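Local coordinates for protein bacteriocin (Pseudomonas syringae pv. tomato, PDB 4FZL) that probably kills related bacteria by degrading the peptidoglycan precursor lipid II, and binds a calcium ion, at residues Asn4-Val9 against Glu78-Tyr83; Leu11-Leu16 against Gln27-Arg32; Asp33-Gln38 against Glu210-Leu215; Val41-Phe46 against His99-Gly104. All blocks are in the same frame, centred on the assembly; numbering follows the deposited sequence.

Contact 1: Asn4-Val9 against Glu78-Tyr83; sequences NPVATV and ENIIKY
Asn4 OD1 accepts a bond of 3.0 Å from Ala7 N, which makes Asn4 the N-cap of helix 5-12; its amide lies loosely near Ile80 CD1, with ND2 4.5 Å from that methyl. The N-H...O angle of the capping bond is nearly straight (167°), but the donor sits 30° out of the carbonyl plane. The other end of the amide is held as well: ND2 donates to Ser73 O. Together these bonds should fix the rotation of the amide. Thr8 N also bonds to Asn4 O, as expected in the first helical turn.

Across the contact the meeting is apolar and small. Ile80 belongs to the loop between helices 59-70 and 96-106. Its CG1 is wedged between N and C of its own backbone (chi1 59°), and the extended chain beyond it carries CD1 to helix 5-12. There it meets the flank of Val6, whose CG1 stands anti to the backbone N. The two side chains meet at a slant. Ile80 also packs on Ile70 of helix 59-70, while Val6 touches Gln38 and Val41 of helix 37-54. Between 4-9 and 78-83 the apolar packing rests on one methyl group: Ile80 CD1 lies 4.0 Å from Val6 CG1 and equally far from Val6 CB.

Contact 2: Leu11-Leu16 against Gln27-Arg32; sequences LLQGDL and QDQARR
Gln13 and Gln29 point toward each other, but their polar ends stop short of direct bonding. Gln13 OE1 and Gln29 OE1 are 4.0 Å apart, and the two amide planes are turned 88° against each other. Both oxygens are acceptors, so a donor is needed between them.

Water supplies the links. One water accepts from Arg32 NH2 at 2.8 Å and donates to Gln13 OE1 at 3.2 Å. It lies in the plane of the guanidinium, at its edge. A second water lies 2.8 Å from Gln29 OE1 and within weak bonding reach of Gln13 OE1. It has more acceptors around it than protons, so neither of these two bonds is settled. Gln13 OE1 thus takes a sound bond from the first water and at most a weak one from the second.

Side-chain shape brings the groups together. The Gln13 chain leaves with CG beside the backbone N and bends at chi2 (-96°). Gln29 also bends at chi2, but its CG starts anti to the backbone N.

Of the touching residues, Arg32 is the charged one. The edge of its guanidinium faces Gln13 OE1, with 4.5 Å from NH2 to OE1. Asp28 O, one turn back in the same helix, lies over one face of the group, toward its rim.

Packing is slight. Gln13 leans on Thr25 of helix 22-33, and Gln29 reaches Gln38 and Ser39 of helix 37-54. The arrangement is a water-bridged junction in the helical part of the protein, joining the break between helices 5-12 and 14-17 to the flank of helix 22-33.

Contact 3: Asp33-Gln38 against Glu210-Leu215; sequences DSFGIQ and ENLTSL
Leu215 of helix 210-216 points at the turn around Ser34 and Phe35 and spreads its two methyls along the backbone there. CD2 lies 3.9 Å from Ser34 CA, and CD1 lies 3.9 Å from Phe35 N. Deeper in the same side chain, Leu215 CB faces Phe35 CB at 4.1 Å. The methyls therefore rest mainly on main chain, while the beta carbons meet side by side.

Phe35 starts toward helix 210-216, but its ring turns away from it. CG stands anti to the backbone N (chi1 -164°), which sends the ring to Lys40 and Leu43 of helix 37-54. Leu212 only brushes the ring from an oblique direction, with CD1 4.4 Å from Phe35 CD1. Leu212 also touches Phe26 and Ala30 of helix 22-33.

The turn itself is held from within. Gly36 N donates to Asp33 OD1 at 3.0 Å, reaching the oxygen from above the carboxylate plane. Ser39 OG bonds to the same oxygen, so two groups grip it. Ser34 and Phe35 both have positive phi. This is a tight interhelical turn between helices 22-33 and 37-54, built on an Asx motif and packed against helix 210-216.

Contact 4: Val41-Phe46 against His99-Gly104; sequences VALKTF and HALAHG
Leu43 of helix 37-54 reaches straight across to Ala102 of helix 96-106, and this is the tight part of the contact. Leu43 CG sits 3.9 Å from Ala102 CB. The short alanine side chain allows the helices to come close, with CA atoms of Leu43 and Ala102 only 6.4 Å apart. Ala102 CB also lies 4.2 Å from Leu43 O, so it touches backbone as well as side chain.

Leu43 CD1 extends the packing to one side. It meets Leu101 CD2 at 4.2 Å, and the two leucine side chains cross at about a right angle. In both, CG is anti to the backbone N (chi1 -178° in Leu43 and 174° in Leu101), which carries the branched ends to the helix interface. The side-chain packing is apolar.

The looser part is also buried. His99 and Phe46 flank the leucine-alanine packing without close contact across it. His99 is held elsewhere: ND1 bonds to Asp50 and NE2 to His88. The Phe46 ring meets Tyr17 edge-to-face. Lys44 points away from helix 96-106 at its CB, and its NZ bonds to Glu78 O and Ile81 O. On the far flank of helix 37-54, Thr45 OG1 bonds back to Val41 O at 2.8 Å, and Thr45 packs on helix 59-70.

The result is close helix-helix packing of leucine against alanine, in the helical region of this colicin M-family protein.

Overall arrangement
Contact 4 is the most central of the four, its centre about 12 Å from the centre of the chain, and is fully buried and apolar. Contact 1 is also buried and apolar, though its centre lies about 24 Å from the centre of the chain. Contacts 2 and 3 are partly buried. Contact 2 differs from the rest in relying on water and polar side chains. Contacts 3 and 4 share helix 37-54, and contacts 1 and 2 share helix 5-12. Tyr83 OH of contact 1 bonds to His103 ND1 of contact 4, and Ala30 O probably accepts from Phe35 N, joining contacts 2 and 3. All four lie away from the calcium site.

Contact 1: Asn4-Val9 against Glu78-Tyr83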
loop_
_atom_site.group_PDB
_atom_site.type_symbol
_atom_site.label_atom_id
_atom_site.label_comp_id
_atom_site.label_asym_id
_atom_site.label_seq_id
_atom_site.Cartn_x
_atom_site.Cartn_y
_atom_site.Cartn_z
ATOM N N ASN A 4 -4.676 30.904 -1.454
ATOM C CA ASN A 4 -5.979 30.442 -1.125
ATOM C C ASN A 4 -6.035 29.684 0.232
ATOM O O ASN A 4 -5.016 29.217 0.789
ATOM C CB ASN A 4 -6.545 29.603 -2.302
ATOM C CG ASN A 4 -5.987 28.256 -2.340
ATOM O OD1 ASN A 4 -6.286 27.476 -1.465
ATOM N ND2 ASN A 4 -5.276 27.931 -3.389
ATOM N N PRO A 5 -7.260 29.573 0.755
ATOM C CA PRO A 5 -7.511 29.067 2.082
ATOM C C PRO A 5 -7.453 27.579 2.150
ATOM O O PRO A 5 -7.237 27.124 3.282
ATOM C CB PRO A 5 -8.935 29.578 2.406
ATOM C CG PRO A 5 -9.541 29.814 1.063
ATOM C CD PRO A 5 -8.407 30.325 0.245
ATOM N N VAL A 6 -7.635 26.861 1.035
ATOM C CA VAL A 6 -7.471 25.416 1.029
ATOM C C VAL A 6 -6.031 25.061 1.288
ATOM O O VAL A 6 -5.752 24.193 2.186
ATOM C CB VAL A 6 -7.987 24.752 -0.271
ATOM C CG1 VAL A 6 -7.772 23.217 -0.338
ATOM C CG2 VAL A 6 -9.490 25.086 -0.496
ATOM N N ALA A 7 -5.101 25.719 0.589
ATOM C CA ALA A 7 -3.682 25.455 0.835
ATOM C C ALA A 7 -3.288 25.838 2.287
ATOM O O ALA A 7 -2.437 25.165 2.938
ATOM C CB ALA A 7 -2.785 26.201 -0.168
ATOM N N THR A 8 -3.814 26.972 2.800
ATOM C CA THR A 8 -3.566 27.372 4.158
ATOM C C THR A 8 -3.888 26.299 5.203
ATOM O O THR A 8 -3.050 25.985 6.086
ATOM C CB THR A 8 -4.270 28.701 4.452
ATOM O OG1 THR A 8 -3.773 29.697 3.558
ATOM C CG2 THR A 8 -4.029 29.165 5.914
ATOM N N VAL A 9 -5.053 25.696 5.052
ATOM C CA VAL A 9 -5.505 24.621 5.918
ATOM C C VAL A 9 -4.606 23.383 5.728
ATOM O O VAL A 9 -4.145 22.777 6.703
ATOM C CB VAL A 9 -6.985 24.293 5.679
ATOM C CG1 VAL A 9 -7.416 22.851 6.213
ATOM C CG2 VAL A 9 -7.830 25.464 6.243
ATOM N N GLU A 78 -12.335 21.725 -6.053
ATOM C CA GLU A 78 -11.723 20.389 -5.820
ATOM C C GLU A 78 -10.676 19.934 -6.841
ATOM O O GLU A 78 -9.917 19.001 -6.566
ATOM C CB GLU A 78 -12.778 19.278 -5.655
ATOM C CG GLU A 78 -13.573 19.089 -6.920
ATOM C CD GLU A 78 -14.868 18.280 -6.690
ATOM O OE1 GLU A 78 -15.979 18.857 -6.543
ATOM O OE2 GLU A 78 -14.744 17.062 -6.601
ATOM N N ASN A 79 -10.624 20.616 -7.996
ATOM C CA ASN A 79 -9.670 20.349 -9.060
ATOM C C ASN A 79 -8.402 21.193 -9.027
ATOM O O ASN A 79 -7.615 21.120 -9.956
ATOM C CB ASN A 79 -10.377 20.457 -10.429
ATOM C CG ASN A 79 -11.466 19.481 -10.538
ATOM O OD1 ASN A 79 -12.583 19.787 -10.957
ATOM N ND2 ASN A 79 -11.183 18.298 -10.085
ATOM N N ILE A 80 -8.152 21.879 -7.914
ATOM C CA ILE A 80 -6.896 22.600 -7.790
ATOM C C ILE A 80 -5.691 21.694 -7.602
ATOM O O ILE A 80 -4.562 22.141 -7.695
ATOM C CB ILE A 80 -6.912 23.673 -6.675
ATOM C CG1 ILE A 80 -7.222 23.072 -5.283
ATOM C CG2 ILE A 80 -7.919 24.772 -7.044
ATOM C CD1 ILE A 80 -7.416 24.089 -4.180
ATOM N N ILE A 81 -5.963 20.424 -7.357
ATOM C CA ILE A 81 -4.997 19.385 -7.502
ATOM C C ILE A 81 -5.741 18.296 -8.270
ATOM O O ILE A 81 -6.894 17.929 -7.930
ATOM C CB ILE A 81 -4.436 18.864 -6.201
ATOM C CG1 ILE A 81 -3.500 17.658 -6.420
ATOM C CG2 ILE A 81 -5.595 18.491 -5.216
ATOM C CD1 ILE A 81 -2.689 17.312 -5.207
ATOM N N LYS A 82 -5.103 17.792 -9.335
ATOM C CA LYS A 82 -5.642 16.704 -10.186
ATOM C C LYS A 82 -4.955 15.396 -9.887
ATOM O O LYS A 82 -3.797 15.367 -9.666
ATOM C CB LYS A 82 -5.554 17.089 -11.654
ATOM C CG LYS A 82 -6.569 18.197 -11.986
ATOM C CD LYS A 82 -6.418 18.753 -13.386
ATOM C CE LYS A 82 -7.522 19.773 -13.661
ATOM N NZ LYS A 82 -7.135 20.806 -14.669
ATOM N N TYR A 83 -5.734 14.324 -9.891
ATOM C CA TYR A 83 -5.211 12.981 -9.719
ATOM C C TYR A 83 -4.602 12.619 -11.060
ATOM O O TYR A 83 -5.327 12.418 -12.024
ATOM C CB TYR A 83 -6.319 12.040 -9.262
ATOM C CG TYR A 83 -5.763 10.703 -8.786
ATOM C CD1 TYR A 83 -5.256 10.592 -7.501
ATOM C CD2 TYR A 83 -5.691 9.623 -9.614
ATOM C CE1 TYR A 83 -4.730 9.402 -7.030
ATOM C CE2 TYR A 83 -5.169 8.394 -9.147
ATOM C CZ TYR A 83 -4.684 8.318 -7.862
ATOM O OH TYR A 83 -4.093 7.144 -7.410
#

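Contact 2: Leu11-Leu16 against Gln27-Arg32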
loop_
_atom_site.group_PDB
_atom_site.type_symbol
_atom_site.label_atom_id
_atom_site.label_comp_id
_atom_site.label_asym_id
_atom_site.label_seq_id
_atom_site.Cartn_x
_atom_site.Cartn_y
_atom_site.Cartn_z
ATOM N N LEU A 11 -1.435 23.296 4.986
ATOM C CA LEU A 11 -0.166 23.526 5.663
ATOM C C LEU A 11 -0.361 23.501 7.156
ATOM O O LEU A 11 0.427 22.885 7.810
ATOM C CB LEU A 11 0.474 24.840 5.244
ATOM C CG LEU A 11 1.014 24.729 3.799
ATOM C CD1 LEU A 11 1.546 26.098 3.323
ATOM C CD2 LEU A 11 2.213 23.750 3.791
ATOM N N LEU A 12 -1.436 24.108 7.665
ATOM C CA LEU A 12 -1.759 24.047 9.111
ATOM C C LEU A 12 -1.937 22.604 9.637
ATOM O O LEU A 12 -1.525 22.308 10.781
ATOM C CB LEU A 12 -3.034 24.829 9.456
ATOM C CG LEU A 12 -2.878 26.345 9.584
ATOM C CD1 LEU A 12 -4.241 27.036 9.690
ATOM C CD2 LEU A 12 -2.030 26.781 10.767
ATOM N N GLN A 13 -2.499 21.728 8.795
ATOM C CA GLN A 13 -2.784 20.359 9.181
ATOM C C GLN A 13 -1.597 19.404 8.915
ATOM O O GLN A 13 -1.678 18.217 9.191
ATOM C CB GLN A 13 -3.919 19.877 8.381
ATOM C CG GLN A 13 -5.269 20.573 8.517
ATOM C CD GLN A 13 -6.181 19.888 9.490
ATOM O OE1 GLN A 13 -7.178 19.213 9.083
ATOM N NE2 GLN A 13 -5.820 19.958 10.754
ATOM N N GLY A 14 -0.465 19.917 8.417
ATOM C CA GLY A 14 0.669 19.038 8.131
ATOM C C GLY A 14 1.208 18.235 9.318
ATOM O O GLY A 14 1.533 17.027 9.131
ATOM N N ASP A 15 1.290 18.841 10.503
ATOM C CA ASP A 15 1.833 18.156 11.689
ATOM C C ASP A 15 0.945 16.950 12.041
ATOM O O ASP A 15 1.416 15.875 12.486
ATOM C CB ASP A 15 1.940 19.142 12.845
ATOM C CG ASP A 15 3.209 20.028 12.818
ATOM O OD1 ASP A 15 4.146 19.805 11.990
ATOM O OD2 ASP A 15 3.215 21.000 13.596
ATOM N N LEU A 16 -0.358 17.112 11.880
ATOM C CA LEU A 16 -1.298 16.032 12.181
ATOM C C LEU A 16 -1.365 14.998 11.063
ATOM O O LEU A 16 -1.378 13.794 11.366
ATOM C CB LEU A 16 -2.708 16.625 12.392
ATOM C CG LEU A 16 -2.934 17.364 13.728
ATOM C CD1 LEU A 16 -4.277 18.084 13.735
ATOM C CD2 LEU A 16 -2.759 16.412 14.970
ATOM N N GLN A 27 -10.682 11.763 9.330
ATOM C CA GLN A 27 -12.039 11.464 9.670
ATOM C C GLN A 27 -12.759 12.728 10.166
ATOM O O GLN A 27 -13.873 12.980 9.874
ATOM C CB GLN A 27 -12.083 10.387 10.785
ATOM C CG GLN A 27 -11.711 9.015 10.291
ATOM C CD GLN A 27 -11.523 7.971 11.381
ATOM O OE1 GLN A 27 -11.729 6.719 11.144
ATOM N NE2 GLN A 27 -11.060 8.386 12.455
ATOM N N ASP A 28 -12.098 13.520 10.977
ATOM C CA ASP A 28 -12.734 14.726 11.527
ATOM C C ASP A 28 -12.992 15.737 10.371
ATOM O O ASP A 28 -14.010 16.380 10.342
ATOM C CB ASP A 28 -11.846 15.400 12.564
ATOM C CG ASP A 28 -11.779 14.667 13.923
ATOM O OD1 ASP A 28 -12.614 13.812 14.239
ATOM O OD2 ASP A 28 -10.890 14.994 14.742
ATOM N N GLN A 29 -12.036 15.862 9.433
ATOM C CA GLN A 29 -12.186 16.787 8.359
ATOM C C GLN A 29 -13.379 16.329 7.497
ATOM O O GLN A 29 -14.189 17.119 7.054
ATOM C CB GLN A 29 -10.894 16.898 7.528
ATOM C CG GLN A 29 -11.098 17.582 6.188
ATOM C CD GLN A 29 -11.308 19.058 6.437
ATOM O OE1 GLN A 29 -10.341 19.782 6.717
ATOM N NE2 GLN A 29 -12.561 19.527 6.286
ATOM N N ALA A 30 -13.424 15.047 7.190
ATOM C CA ALA A 30 -14.478 14.527 6.328
ATOM C C ALA A 30 -15.847 14.765 6.968
ATOM O O ALA A 30 -16.793 15.133 6.301
ATOM C CB ALA A 30 -14.261 13.046 5.960
ATOM N N ARG A 31 -15.935 14.555 8.274
ATOM C CA ARG A 31 -17.167 14.783 8.997
ATOM C C ARG A 31 -17.575 16.252 8.899
ATOM O O ARG A 31 -18.750 16.584 8.693
ATOM C CB ARG A 31 -17.032 14.376 10.468
ATOM C CG ARG A 31 -18.308 14.612 11.273
ATOM C CD ARG A 31 -18.057 14.288 12.738
ATOM N NE ARG A 31 -17.781 12.851 12.961
ATOM C CZ ARG A 31 -18.687 11.875 13.111
ATOM N NH1 ARG A 31 -19.995 12.109 13.029
ATOM N NH2 ARG A 31 -18.270 10.622 13.304
ATOM N N ARG A 32 -16.584 17.133 9.042
ATOM C CA ARG A 32 -16.847 18.589 9.082
ATOM C C ARG A 32 -17.443 19.137 7.756
ATOM O O ARG A 32 -18.367 19.952 7.769
ATOM C CB ARG A 32 -15.588 19.348 9.565
ATOM C CG ARG A 32 -15.594 20.838 9.415
ATOM C CD ARG A 32 -14.568 21.437 10.384
ATOM N NE ARG A 32 -13.264 20.862 10.145
ATOM C CZ ARG A 32 -12.607 19.973 10.896
ATOM N NH1 ARG A 32 -13.103 19.483 12.038
ATOM N NH2 ARG A 32 -11.406 19.573 10.472
HETATM O O HOH W 1 -9.342 17.684 10.945
HETATM O O HOH W 2 -7.800 19.176 5.829
#

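Contact 3: Asp33-Gln38 against Glu210-Leu215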
loop_
_atom_site.group_PDB
_atom_site.type_symbol
_atom_site.label_atom_id
_atom_site.label_comp_id
_atom_site.label_asym_id
_atom_site.label_seq_id
_atom_site.Cartn_x
_atom_site.Cartn_y
_atom_site.Cartn_z
ATOM N N ASP A 33 -16.930 18.658 6.621
ATOM C CA ASP A 33 -17.361 19.200 5.314
ATOM C C ASP A 33 -18.101 18.187 4.494
ATOM O O ASP A 33 -18.354 18.400 3.290
ATOM C CB ASP A 33 -16.192 19.829 4.531
ATOM C CG ASP A 33 -15.239 18.822 3.936
ATOM O OD1 ASP A 33 -15.377 17.601 4.199
ATOM O OD2 ASP A 33 -14.348 19.253 3.149
ATOM N N SER A 34 -18.514 17.089 5.124
ATOM C CA SER A 34 -19.264 16.022 4.375
ATOM C C SER A 34 -18.539 15.504 3.115
ATOM O O SER A 34 -19.162 15.306 2.044
ATOM C CB SER A 34 -20.735 16.384 4.049
ATOM O OG SER A 34 -21.355 16.719 5.222
ATOM N N PHE A 35 -17.270 15.131 3.338
ATOM C CA PHE A 35 -16.381 14.708 2.247
ATOM C C PHE A 35 -16.481 15.695 1.107
ATOM O O PHE A 35 -16.780 15.355 -0.017
ATOM C CB PHE A 35 -16.632 13.263 1.769
ATOM C CG PHE A 35 -15.513 12.737 0.948
ATOM C CD1 PHE A 35 -14.243 12.605 1.494
ATOM C CD2 PHE A 35 -15.688 12.411 -0.359
ATOM C CE1 PHE A 35 -13.173 12.165 0.722
ATOM C CE2 PHE A 35 -14.638 11.971 -1.107
ATOM C CZ PHE A 35 -13.376 11.835 -0.573
ATOM N N GLY A 36 -16.292 16.946 1.470
ATOM C CA GLY A 36 -16.299 18.064 0.552
ATOM C C GLY A 36 -14.954 18.432 -0.034
ATOM O O GLY A 36 -14.056 17.582 -0.136
ATOM N N ILE A 37 -14.834 19.701 -0.448
ATOM C CA ILE A 37 -13.604 20.164 -1.150
ATOM C C ILE A 37 -12.341 19.961 -0.327
ATOM O O ILE A 37 -11.391 19.383 -0.850
ATOM C CB ILE A 37 -13.702 21.642 -1.623
ATOM C CG1 ILE A 37 -14.805 21.742 -2.679
ATOM C CG2 ILE A 37 -12.354 22.188 -2.100
ATOM C CD1 ILE A 37 -15.203 23.204 -2.980
ATOM N N GLN A 38 -12.309 20.465 0.912
ATOM C CA GLN A 38 -11.118 20.317 1.682
ATOM C C GLN A 38 -10.712 18.855 1.879
ATOM O O GLN A 38 -9.530 18.520 1.784
ATOM C CB GLN A 38 -11.236 20.996 3.019
ATOM C CG GLN A 38 -11.256 22.471 2.895
ATOM C CD GLN A 38 -9.928 23.144 3.258
ATOM O OE1 GLN A 38 -8.800 22.610 3.064
ATOM N NE2 GLN A 38 -10.070 24.319 3.820
ATOM N N GLU A 210 -17.461 4.536 10.800
ATOM C CA GLU A 210 -18.861 4.608 10.394
ATOM C C GLU A 210 -19.218 5.800 9.527
ATOM O O GLU A 210 -19.779 5.684 8.443
ATOM C CB GLU A 210 -19.785 4.542 11.645
ATOM C CG GLU A 210 -21.248 4.776 11.366
ATOM C CD GLU A 210 -21.625 6.266 11.318
ATOM O OE1 GLU A 210 -21.094 7.081 12.141
ATOM O OE2 GLU A 210 -22.485 6.623 10.471
ATOM N N ASN A 211 -18.729 6.937 9.954
ATOM C CA ASN A 211 -19.112 8.183 9.283
ATOM C C ASN A 211 -18.492 8.344 7.923
ATOM O O ASN A 211 -19.181 8.606 6.911
ATOM C CB ASN A 211 -18.776 9.362 10.170
ATOM C CG ASN A 211 -19.166 10.700 9.553
ATOM O OD1 ASN A 211 -20.354 11.035 9.501
ATOM N ND2 ASN A 211 -18.172 11.458 9.085
ATOM N N LEU A 212 -17.197 8.070 7.860
ATOM C CA LEU A 212 -16.521 8.196 6.588
ATOM C C LEU A 212 -17.017 7.161 5.595
ATOM O O LEU A 212 -17.220 7.475 4.411
ATOM C CB LEU A 212 -15.003 8.243 6.819
ATOM C CG LEU A 212 -14.097 8.430 5.599
ATOM C CD1 LEU A 212 -14.437 9.708 4.793
ATOM C CD2 LEU A 212 -12.635 8.360 6.126
ATOM N N THR A 213 -17.252 5.945 6.076
ATOM C CA THR A 213 -17.764 4.896 5.155
ATOM C C THR A 213 -19.114 5.360 4.605
ATOM O O THR A 213 -19.383 5.275 3.384
ATOM C CB THR A 213 -17.892 3.549 5.845
ATOM O OG1 THR A 213 -16.618 3.206 6.416
ATOM C CG2 THR A 213 -18.531 2.467 4.886
ATOM N N SER A 214 -19.936 5.921 5.472
ATOM C CA SER A 214 -21.224 6.421 5.028
ATOM C C SER A 214 -21.101 7.517 3.912
ATOM O O SER A 214 -21.809 7.538 2.903
ATOM C CB SER A 214 -22.044 6.957 6.214
ATOM O OG SER A 214 -23.260 7.519 5.745
ATOM N N LEU A 215 -20.197 8.438 4.158
ATOM C CA LEU A 215 -19.957 9.578 3.239
ATOM C C LEU A 215 -19.427 9.085 1.882
ATOM O O LEU A 215 -19.779 9.563 0.822
ATOM C CB LEU A 215 -18.950 10.551 3.863
ATOM C CG LEU A 215 -19.473 11.426 5.023
ATOM C CD1 LEU A 215 -18.332 12.180 5.662
ATOM C CD2 LEU A 215 -20.655 12.327 4.490
#

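Contact 4: Val41-Phe46 against His99-Gly104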
loop_
_atom_site.group_PDB
_atom_site.type_symbol
_atom_site.label_atom_id
_atom_site.label_comp_id
_atom_site.label_asym_id
_atom_site.label_seq_id
_atom_site.Cartn_x
_atom_site.Cartn_y
_atom_site.Cartn_z
ATOM N N VAL A 41 -9.457 17.478 -1.540
ATOM C CA VAL A 41 -8.117 18.042 -1.855
ATOM C C VAL A 41 -7.020 17.420 -0.895
ATOM O O VAL A 41 -5.921 17.055 -1.361
ATOM C CB VAL A 41 -8.069 19.587 -1.771
ATOM C CG1 VAL A 41 -6.622 20.138 -1.893
ATOM C CG2 VAL A 41 -8.962 20.157 -2.865
ATOM N N ALA A 42 -7.341 17.251 0.398
ATOM C CA ALA A 42 -6.454 16.528 1.309
ATOM C C ALA A 42 -6.146 15.121 0.782
ATOM O O ALA A 42 -4.992 14.716 0.684
ATOM C CB ALA A 42 -6.970 16.529 2.778
ATOM N N LEU A 43 -7.187 14.375 0.378
ATOM C CA LEU A 43 -6.992 13.000 -0.017
ATOM C C LEU A 43 -6.089 12.919 -1.261
ATOM O O LEU A 43 -5.175 12.090 -1.352
ATOM C CB LEU A 43 -8.357 12.352 -0.265
ATOM C CG LEU A 43 -8.281 10.877 -0.646
ATOM C CD1 LEU A 43 -7.548 10.008 0.372
ATOM C CD2 LEU A 43 -9.699 10.323 -0.828
ATOM N N LYS A 44 -6.348 13.801 -2.243
ATOM C CA LYS A 44 -5.490 13.870 -3.387
ATOM C C LYS A 44 -4.034 14.286 -3.113
ATOM O O LYS A 44 -3.100 13.812 -3.755
ATOM C CB LYS A 44 -6.156 14.702 -4.508
ATOM C CG LYS A 44 -7.345 14.060 -5.200
ATOM C CD LYS A 44 -7.913 14.781 -6.428
ATOM C CE LYS A 44 -8.797 15.885 -6.028
ATOM N NZ LYS A 44 -9.328 16.544 -7.287
ATOM N N THR A 45 -3.871 15.153 -2.117
ATOM C CA THR A 45 -2.543 15.557 -1.693
ATOM C C THR A 45 -1.836 14.344 -1.056
ATOM O O THR A 45 -0.624 14.171 -1.268
ATOM C CB THR A 45 -2.604 16.765 -0.733
ATOM O OG1 THR A 45 -3.248 17.842 -1.411
ATOM C CG2 THR A 45 -1.179 17.180 -0.133
ATOM N N PHE A 46 -2.577 13.577 -0.207
ATOM C CA PHE A 46 -1.959 12.385 0.367
ATOM C C PHE A 46 -1.451 11.463 -0.762
ATOM O O PHE A 46 -0.368 10.852 -0.633
ATOM C CB PHE A 46 -2.909 11.583 1.254
ATOM C CG PHE A 46 -3.522 12.305 2.416
ATOM C CD1 PHE A 46 -2.962 13.445 2.995
ATOM C CD2 PHE A 46 -4.701 11.841 2.928
ATOM C CE1 PHE A 46 -3.597 14.088 4.001
ATOM C CE2 PHE A 46 -5.317 12.451 4.019
ATOM C CZ PHE A 46 -4.748 13.601 4.541
ATOM N N HIS A 99 -3.484 6.577 -0.468
ATOM C CA HIS A 99 -3.208 6.610 -1.913
ATOM C C HIS A 99 -4.063 5.547 -2.615
ATOM O O HIS A 99 -4.672 5.825 -3.640
ATOM C CB HIS A 99 -1.645 6.407 -2.133
ATOM C CG HIS A 99 -1.199 6.589 -3.542
ATOM N ND1 HIS A 99 0.108 6.587 -3.883
ATOM C CD2 HIS A 99 -1.896 6.907 -4.691
ATOM C CE1 HIS A 99 0.258 6.835 -5.187
ATOM N NE2 HIS A 99 -0.956 7.055 -5.700
ATOM N N ALA A 100 -4.122 4.345 -2.063
ATOM C CA ALA A 100 -4.949 3.279 -2.616
ATOM C C ALA A 100 -6.422 3.690 -2.566
ATOM O O ALA A 100 -7.229 3.321 -3.487
ATOM C CB ALA A 100 -4.677 1.955 -1.916
ATOM N N LEU A 101 -6.821 4.312 -1.456
ATOM C CA LEU A 101 -8.220 4.755 -1.328
ATOM C C LEU A 101 -8.578 5.798 -2.450
ATOM O O LEU A 101 -9.584 5.731 -3.175
ATOM C CB LEU A 101 -8.477 5.379 0.059
ATOM C CG LEU A 101 -9.844 6.020 0.295
ATOM C CD1 LEU A 101 -10.801 4.852 0.365
ATOM C CD2 LEU A 101 -9.740 6.720 1.643
ATOM N N ALA A 102 -7.700 6.793 -2.532
ATOM C CA ALA A 102 -7.778 7.812 -3.598
ATOM C C ALA A 102 -7.886 7.161 -5.007
ATOM O O ALA A 102 -8.691 7.602 -5.828
ATOM C CB ALA A 102 -6.591 8.801 -3.534
ATOM N N HIS A 103 -7.097 6.119 -5.255
ATOM C CA HIS A 103 -7.012 5.541 -6.539
ATOM C C HIS A 103 -8.356 4.895 -6.879
ATOM O O HIS A 103 -8.765 4.881 -8.016
ATOM C CB HIS A 103 -5.887 4.509 -6.611
ATOM C CG HIS A 103 -5.543 4.143 -8.002
ATOM N ND1 HIS A 103 -4.748 4.929 -8.780
ATOM C CD2 HIS A 103 -5.937 3.050 -8.797
ATOM C CE1 HIS A 103 -4.677 4.364 -9.990
ATOM N NE2 HIS A 103 -5.366 3.196 -9.970
ATOM N N GLY A 104 -9.058 4.326 -5.895
ATOM C CA GLY A 104 -10.365 3.665 -6.210
ATOM C C GLY A 104 -11.442 4.695 -6.633
ATOM O O GLY A 104 -12.404 4.370 -7.313
#